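Local coordinates for protein glycerophosphodiester phosphodiesterase (PDB 1O1Z) that is a Thermotoga maritima member of the glycerophosphodiester phosphodiesterase family, a single chain folded as a TIM barrel, at residues S132-D137 against F202-N207; L138-F143 against V164-K169. All coordinates share one frame; numbering follows the deposited sequence. Where two conformers were deposited one is given.

Contact 1: residues S132-D137 against F202-N207; sequences SSFDLD and FVWTLN
F134 and W204 meet ring to ring at the C-terminal ends of the barrel strands and make the whole of a small apolar contact. The rim of the phenyl ring at CZ and CE1 does the touching: F134 CZ lies 3.8 Å from both W204 CZ2 and W204 CH2, while F134 CE1 is 4.0 Å from W204 CZ2. The two indole carbons thus sit at the phenyl edge, close to its plane. The planes stand 83° apart, with the centre of the F134 ring 5.8 Å from that of the W204 six-membered ring, but the approach to the indole is slanted, which makes the pair oblique, neither a stack nor an edge-to-face pair.

Each ring is placed by its own surroundings. The CB of W204 already points toward residues 132-137, and chi1 of 60° sets CG between the backbone N and the carbonyl carbon; its NE1 is tied to the carbonyl O of H176. Just beyond W204, a cis peptide precedes T205 as strand 200-204 gives way to loop. F134 sits in the turn after strand 129-133, where S133 OG accepts from D135 N at 2.9 Å to form an ST turn; D135, the N-cap of helix 136-142, directs its OD1 to L138 N. Between these two strands run 148-151 and 174-178, and L151 touches both aromatic side chains.

With no hydrogen bond crossing between the segments and 68 Å² buried, the attraction is essentially dispersive and sets little orientation; the NE1 bond to H176 O probably fixes the indole more firmly.

Contact 2: residues L138-F143 against V164-K169; sequences LLDEKF and VERVEK
D140 and R166 mark the closest CA approach between residues 138-143 and 164-169, on helices 136-142 and 160-170, with their CA atoms still 9.6 Å apart. These are consecutive helices of the outer layer of the TIM barrel, one leading into strand 148-151 and the other following it, and here a long side chain spans the gap between them.

R166 does the reaching. Its CG lies anti to the backbone N (chi1 -172°) and the chain stays extended as far as NE, which delivers the side-on edge of the guanidinium to the carboxylate. Both donors converge on one oxygen: NE of R166 stands 3.0 Å from D140 OD2 and NH2 of R166 2.7 Å from that same atom, both bonds being noticeably bent. Because the two nitrogens share OD2, this is not a pairing of two oxygens with two nitrogens. Carboxylate and guanidinium planes are tilted 28° against each other.

The other carboxylate oxygen, D140 OD1, bonds to the hydroxyl of Y150, whose side chain R166 also touches. D140 is thereby fixed at both oxygens, and the positive charge of R166 would be expected to stabilise its ionised form.

The two donors also differ in direction at the shared oxygen: NE meets OD2 nearly along the C-O bond, whereas NH2 comes from above the carboxylate plane, 38° out of it.

How the contacts relate
Along the chain, contact 2 is nested inside the loop closed by contact 1, the order being 132-137, 138-143, 164-169 and 202-207. Helix 136-142 is common to both: its first two residues belong to contact 1 and the remainder to contact 2. The centres lie about 14 Å apart, one about 6 Å from the centre of the chain at the ends of the barrel strands, the other about 17 Å out in the helical layer. They touch directly, for D137 OD1 forms a salt bridge with R166 NH2 at 2.7 Å, and L139 CD1 packs against S133 N at 3.8 Å. One strand-to-helix unit thus connects the mouth of the barrel with its outer surface.

Contact 1: residues S132-D137 against F202-N207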
loop_
_atom_site.group_PDB
_atom_site.type_symbol
_atom_site.label_atom_id
_atom_site.label_comp_id
_atom_site.label_asym_id
_atom_site.label_seq_id
_atom_site.Cartn_x
_atom_site.Cartn_y
_atom_site.Cartn_z
ATOM N N SER A 132 -2.098 -5.738 -0.483
ATOM C CA SER A 132 -0.959 -5.942 -1.331
ATOM C C SER A 132 0.170 -6.565 -0.537
ATOM O O SER A 132 0.181 -6.580 0.703
ATOM C CB SER A 132 -0.499 -4.638 -1.980
ATOM O OG SER A 132 -0.184 -3.654 -1.001
ATOM N N SER A 133 1.110 -7.135 -1.276
ATOM C CA SER A 133 2.267 -7.786 -0.686
ATOM C C SER A 133 3.267 -8.102 -1.778
ATOM O O SER A 133 2.905 -8.329 -2.942
ATOM C CB SER A 133 1.870 -9.081 0.035
ATOM O OG SER A 133 2.995 -9.695 0.665
ATOM N N PHE A 134 4.555 -8.156 -1.404
ATOM C CA PHE A 134 5.558 -8.717 -2.291
ATOM C C PHE A 134 5.531 -10.271 -2.294
ATOM O O PHE A 134 6.157 -10.913 -3.137
ATOM C CB PHE A 134 6.964 -8.222 -1.861
ATOM C CG PHE A 134 7.220 -6.756 -2.142
ATOM C CD1 PHE A 134 7.640 -6.351 -3.397
ATOM C CD2 PHE A 134 7.012 -5.800 -1.174
ATOM C CE1 PHE A 134 7.894 -5.002 -3.666
ATOM C CE2 PHE A 134 7.232 -4.450 -1.448
ATOM C CZ PHE A 134 7.666 -4.068 -2.713
ATOM N N ASP A 135 4.777 -10.846 -1.341
ATOM C CA ASP A 135 4.573 -12.296 -1.220
ATOM C C ASP A 135 3.373 -12.695 -2.079
ATOM O O ASP A 135 2.225 -12.711 -1.634
ATOM C CB ASP A 135 4.349 -12.603 0.251
ATOM C CG ASP A 135 4.366 -14.062 0.591
ATOM O OD1 ASP A 135 4.207 -14.935 -0.310
ATOM O OD2 ASP A 135 4.530 -14.416 1.812
ATOM N N LEU A 136 3.651 -12.951 -3.349
ATOM C CA LEU A 136 2.582 -13.140 -4.308
ATOM C C LEU A 136 1.804 -14.431 -4.009
ATOM O O LEU A 136 0.588 -14.474 -4.173
ATOM C CB LEU A 136 3.129 -13.132 -5.736
ATOM C CG LEU A 136 3.995 -11.906 -6.051
ATOM C CD1 LEU A 136 4.308 -11.965 -7.541
ATOM C CD2 LEU A 136 3.348 -10.606 -5.675
ATOM N N ASP A 137 2.498 -15.469 -3.558
ATOM C CA ASP A 137 1.827 -16.727 -3.218
ATOM C C ASP A 137 0.838 -16.515 -2.082
ATOM O O ASP A 137 -0.225 -17.119 -2.067
ATOM C CB ASP A 137 2.788 -17.821 -2.812
ATOM C CG ASP A 137 3.704 -18.292 -3.920
ATOM O OD1 ASP A 137 3.550 -17.911 -5.110
ATOM O OD2 ASP A 137 4.621 -19.112 -3.653
ATOM N N PHE A 202 -1.048 0.641 -10.361
ATOM C CA PHE A 202 -0.576 1.656 -9.424
ATOM C C PHE A 202 0.937 1.720 -9.549
ATOM O O PHE A 202 1.612 0.696 -9.758
ATOM C CB PHE A 202 -0.899 1.303 -7.965
ATOM C CG PHE A 202 -2.321 1.530 -7.562
ATOM C CD1 PHE A 202 -3.271 0.558 -7.766
ATOM C CD2 PHE A 202 -2.698 2.724 -6.914
ATOM C CE1 PHE A 202 -4.595 0.759 -7.397
ATOM C CE2 PHE A 202 -4.031 2.919 -6.554
ATOM C CZ PHE A 202 -4.964 1.921 -6.785
ATOM N N VAL A 203 1.482 2.921 -9.436
ATOM C CA VAL A 203 2.929 3.093 -9.353
ATOM C C VAL A 203 3.356 3.620 -8.001
ATOM O O VAL A 203 2.634 4.356 -7.379
ATOM C CB VAL A 203 3.486 3.958 -10.493
ATOM C CG1 VAL A 203 3.190 3.298 -11.809
ATOM C CG2 VAL A 203 2.950 5.364 -10.452
ATOM N N TRP A 204 4.539 3.211 -7.542
ATOM C CA TRP A 204 5.080 3.640 -6.254
ATOM C C TRP A 204 6.595 3.772 -6.311
ATOM O O TRP A 204 7.226 3.244 -7.219
ATOM C CB TRP A 204 4.735 2.613 -5.174
ATOM C CG TRP A 204 5.305 1.225 -5.476
ATOM C CD1 TRP A 204 4.725 0.273 -6.240
ATOM C CD2 TRP A 204 6.581 0.685 -5.068
ATOM N NE1 TRP A 204 5.536 -0.833 -6.328
ATOM C CE2 TRP A 204 6.677 -0.617 -5.608
ATOM C CE3 TRP A 204 7.637 1.159 -4.290
ATOM C CZ2 TRP A 204 7.784 -1.444 -5.408
ATOM C CZ3 TRP A 204 8.744 0.338 -4.089
ATOM C CH2 TRP A 204 8.805 -0.953 -4.650
ATOM N N THR A 205 7.219 4.478 -5.367
ATOM C CA THR A 205 6.628 5.524 -4.557
ATOM C C THR A 205 7.082 6.796 -5.243
ATOM O O THR A 205 8.268 7.147 -5.235
ATOM C CB THR A 205 7.200 5.481 -3.139
ATOM O OG1 THR A 205 6.682 4.332 -2.458
ATOM C CG2 THR A 205 6.703 6.697 -2.339
ATOM N N LEU A 206 6.137 7.460 -5.888
ATOM C CA LEU A 206 6.487 8.478 -6.859
ATOM C C LEU A 206 6.281 9.860 -6.262
ATOM O O LEU A 206 5.162 10.225 -5.894
ATOM C CB LEU A 206 5.650 8.268 -8.120
ATOM C CG LEU A 206 5.940 9.241 -9.253
ATOM C CD1 LEU A 206 7.418 9.263 -9.625
ATOM C CD2 LEU A 206 5.077 8.919 -10.428
ATOM N N ASN A 207 7.358 10.623 -6.177
ATOM C CA ASN A 207 7.310 11.986 -5.665
ATOM C C ASN A 207 7.694 13.034 -6.708
ATOM O O ASN A 207 7.645 14.229 -6.432
ATOM C CB ASN A 207 8.196 12.094 -4.429
ATOM C CG ASN A 207 7.685 11.262 -3.278
ATOM O OD1 ASN A 207 6.487 11.091 -3.114
ATOM N ND2 ASN A 207 8.608 10.739 -2.465
#

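Contact 2: residues L138-F143 against V164-K169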
loop_
_atom_site.group_PDB
_atom_site.type_symbol
_atom_site.label_atom_id
_atom_site.label_comp_id
_atom_site.label_asym_id
_atom_site.label_seq_id
_atom_site.Cartn_x
_atom_site.Cartn_y
_atom_site.Cartn_z
ATOM N N LEU A 138 1.193 -15.708 -1.098
ATOM C CA LEU A 138 0.301 -15.442 0.033
ATOM C C LEU A 138 -1.024 -14.881 -0.465
ATOM O O LEU A 138 -2.100 -15.309 -0.032
ATOM C CB LEU A 138 0.954 -14.475 1.013
ATOM C CG LEU A 138 0.038 -13.905 2.098
ATOM C CD1 LEU A 138 -0.433 -15.019 3.005
ATOM C CD2 LEU A 138 0.769 -12.808 2.851
ATOM N N LEU A 139 -0.934 -13.932 -1.389
ATOM C CA LEU A 139 -2.152 -13.293 -1.911
ATOM C C LEU A 139 -2.985 -14.324 -2.651
ATOM O O LEU A 139 -4.197 -14.430 -2.442
ATOM C CB LEU A 139 -1.800 -12.117 -2.821
ATOM C CG LEU A 139 -1.072 -10.976 -2.097
ATOM C CD1 LEU A 139 -0.564 -9.947 -3.115
ATOM C CD2 LEU A 139 -1.955 -10.330 -1.051
ATOM N N ASP A 140 -2.345 -15.088 -3.526
ATOM C CA ASP A 140 -3.080 -16.078 -4.321
ATOM C C ASP A 140 -3.702 -17.178 -3.466
ATOM O O ASP A 140 -4.745 -17.729 -3.841
ATOM C CB ASP A 140 -2.202 -16.726 -5.363
ATOM C CG ASP A 140 -1.701 -15.771 -6.420
ATOM O OD1 ASP A 140 -2.323 -14.729 -6.685
ATOM O OD2 ASP A 140 -0.707 -16.093 -7.108
ATOM N N GLU A 141 -3.048 -17.538 -2.353
ATOM C CA GLU A 141 -3.534 -18.599 -1.494
ATOM C C GLU A 141 -4.615 -18.167 -0.518
ATOM O O GLU A 141 -5.542 -18.939 -0.235
ATOM C CB GLU A 141 -2.352 -19.207 -0.729
ATOM C CG GLU A 141 -1.384 -19.942 -1.623
ATOM C CD GLU A 141 -0.034 -20.224 -0.980
ATOM O OE1 GLU A 141 0.078 -20.067 0.261
ATOM O OE2 GLU A 141 0.915 -20.613 -1.709
ATOM N N LYS A 142 -4.487 -16.971 0.036
ATOM C CA LYS A 142 -5.336 -16.562 1.168
ATOM C C LYS A 142 -6.263 -15.403 0.883
ATOM O O LYS A 142 -7.201 -15.168 1.665
ATOM C CB LYS A 142 -4.478 -16.215 2.390
ATOM C CG LYS A 142 -3.802 -17.424 2.998
ATOM C CD LYS A 142 -3.139 -17.121 4.340
ATOM C CE LYS A 142 -4.122 -17.061 5.471
ATOM N NZ LYS A 142 -4.409 -18.423 6.023
ATOM N N PHE A 143 -6.043 -14.674 -0.212
ATOM C CA PHE A 143 -6.794 -13.429 -0.464
ATOM C C PHE A 143 -7.769 -13.530 -1.633
ATOM O O PHE A 143 -8.291 -12.527 -2.095
ATOM C CB PHE A 143 -5.815 -12.263 -0.595
ATOM C CG PHE A 143 -5.201 -11.847 0.723
ATOM C CD1 PHE A 143 -4.167 -12.578 1.288
ATOM C CD2 PHE A 143 -5.696 -10.758 1.421
ATOM C CE1 PHE A 143 -3.641 -12.219 2.510
ATOM C CE2 PHE A 143 -5.169 -10.401 2.658
ATOM C CZ PHE A 143 -4.124 -11.115 3.192
ATOM N N VAL A 164 3.420 -12.849 -16.573
ATOM C CA VAL A 164 2.236 -12.735 -17.417
ATOM C C VAL A 164 1.302 -13.929 -17.218
ATOM O O VAL A 164 0.097 -13.769 -17.100
ATOM C CB VAL A 164 2.638 -12.575 -18.899
ATOM C CG1 VAL A 164 1.422 -12.688 -19.824
ATOM C CG2 VAL A 164 3.394 -11.257 -19.107
ATOM N N GLU A 165 1.867 -15.137 -17.134
ATOM C CA GLU A 165 1.089 -16.349 -16.915
ATOM C C GLU A 165 0.344 -16.263 -15.573
ATOM O O GLU A 165 -0.820 -16.590 -15.482
ATOM C CB GLU A 165 2.003 -17.574 -16.942
ATOM C CG GLU A 165 2.568 -17.921 -18.307
ATOM C CD GLU A 165 3.659 -18.996 -18.259
ATOM O OE1 GLU A 165 3.976 -19.505 -17.156
ATOM O OE2 GLU A 165 4.199 -19.333 -19.336
ATOM N N ARG A 166 1.039 -15.790 -14.539
ATOM C CA ARG A 166 0.451 -15.683 -13.212
ATOM C C ARG A 166 -0.710 -14.706 -13.169
ATOM O O ARG A 166 -1.739 -14.968 -12.594
ATOM C CB ARG A 166 1.516 -15.234 -12.230
ATOM C CG ARG A 166 1.070 -15.273 -10.811
ATOM C CD ARG A 166 2.183 -14.844 -9.866
ATOM N NE ARG A 166 1.821 -15.335 -8.575
ATOM C CZ ARG A 166 2.559 -16.077 -7.767
ATOM N NH1 ARG A 166 3.842 -16.425 -7.978
ATOM N NH2 ARG A 166 1.980 -16.456 -6.683
ATOM N N VAL A 167 -0.516 -13.548 -13.775
ATOM C CA VAL A 167 -1.529 -12.508 -13.762
ATOM C C VAL A 167 -2.774 -12.991 -14.526
ATOM O O VAL A 167 -3.895 -12.780 -14.073
ATOM C CB VAL A 167 -0.971 -11.194 -14.338
ATOM C CG1 VAL A 167 -2.073 -10.151 -14.513
ATOM C CG2 VAL A 167 0.092 -10.656 -13.424
ATOM N N GLU A 168 -2.577 -13.640 -15.667
ATOM C CA GLU A 168 -3.696 -14.246 -16.417
ATOM C C GLU A 168 -4.456 -15.293 -15.613
ATOM O O GLU A 168 -5.697 -15.317 -15.579
ATOM C CB GLU A 168 -3.165 -14.870 -17.713
ATOM C CG GLU A 168 -2.697 -13.856 -18.742
ATOM C CD GLU A 168 -3.796 -13.414 -19.700
ATOM O OE1 GLU A 168 -3.527 -12.530 -20.540
ATOM O OE2 GLU A 168 -4.921 -13.952 -19.623
ATOM N N LYS A 169 -3.703 -16.139 -14.916
ATOM C CA LYS A 169 -4.265 -17.266 -14.202
ATOM C C LYS A 169 -5.025 -16.831 -12.945
ATOM O O LYS A 169 -6.063 -17.388 -12.611
ATOM C CB LYS A 169 -3.135 -18.261 -13.858
ATOM C CG LYS A 169 -3.472 -19.266 -12.830
ATOM C CD LYS A 169 -2.364 -20.299 -12.705
ATOM C CE LYS A 169 -2.941 -21.531 -12.061
ATOM N NZ LYS A 169 -3.424 -21.190 -10.683
#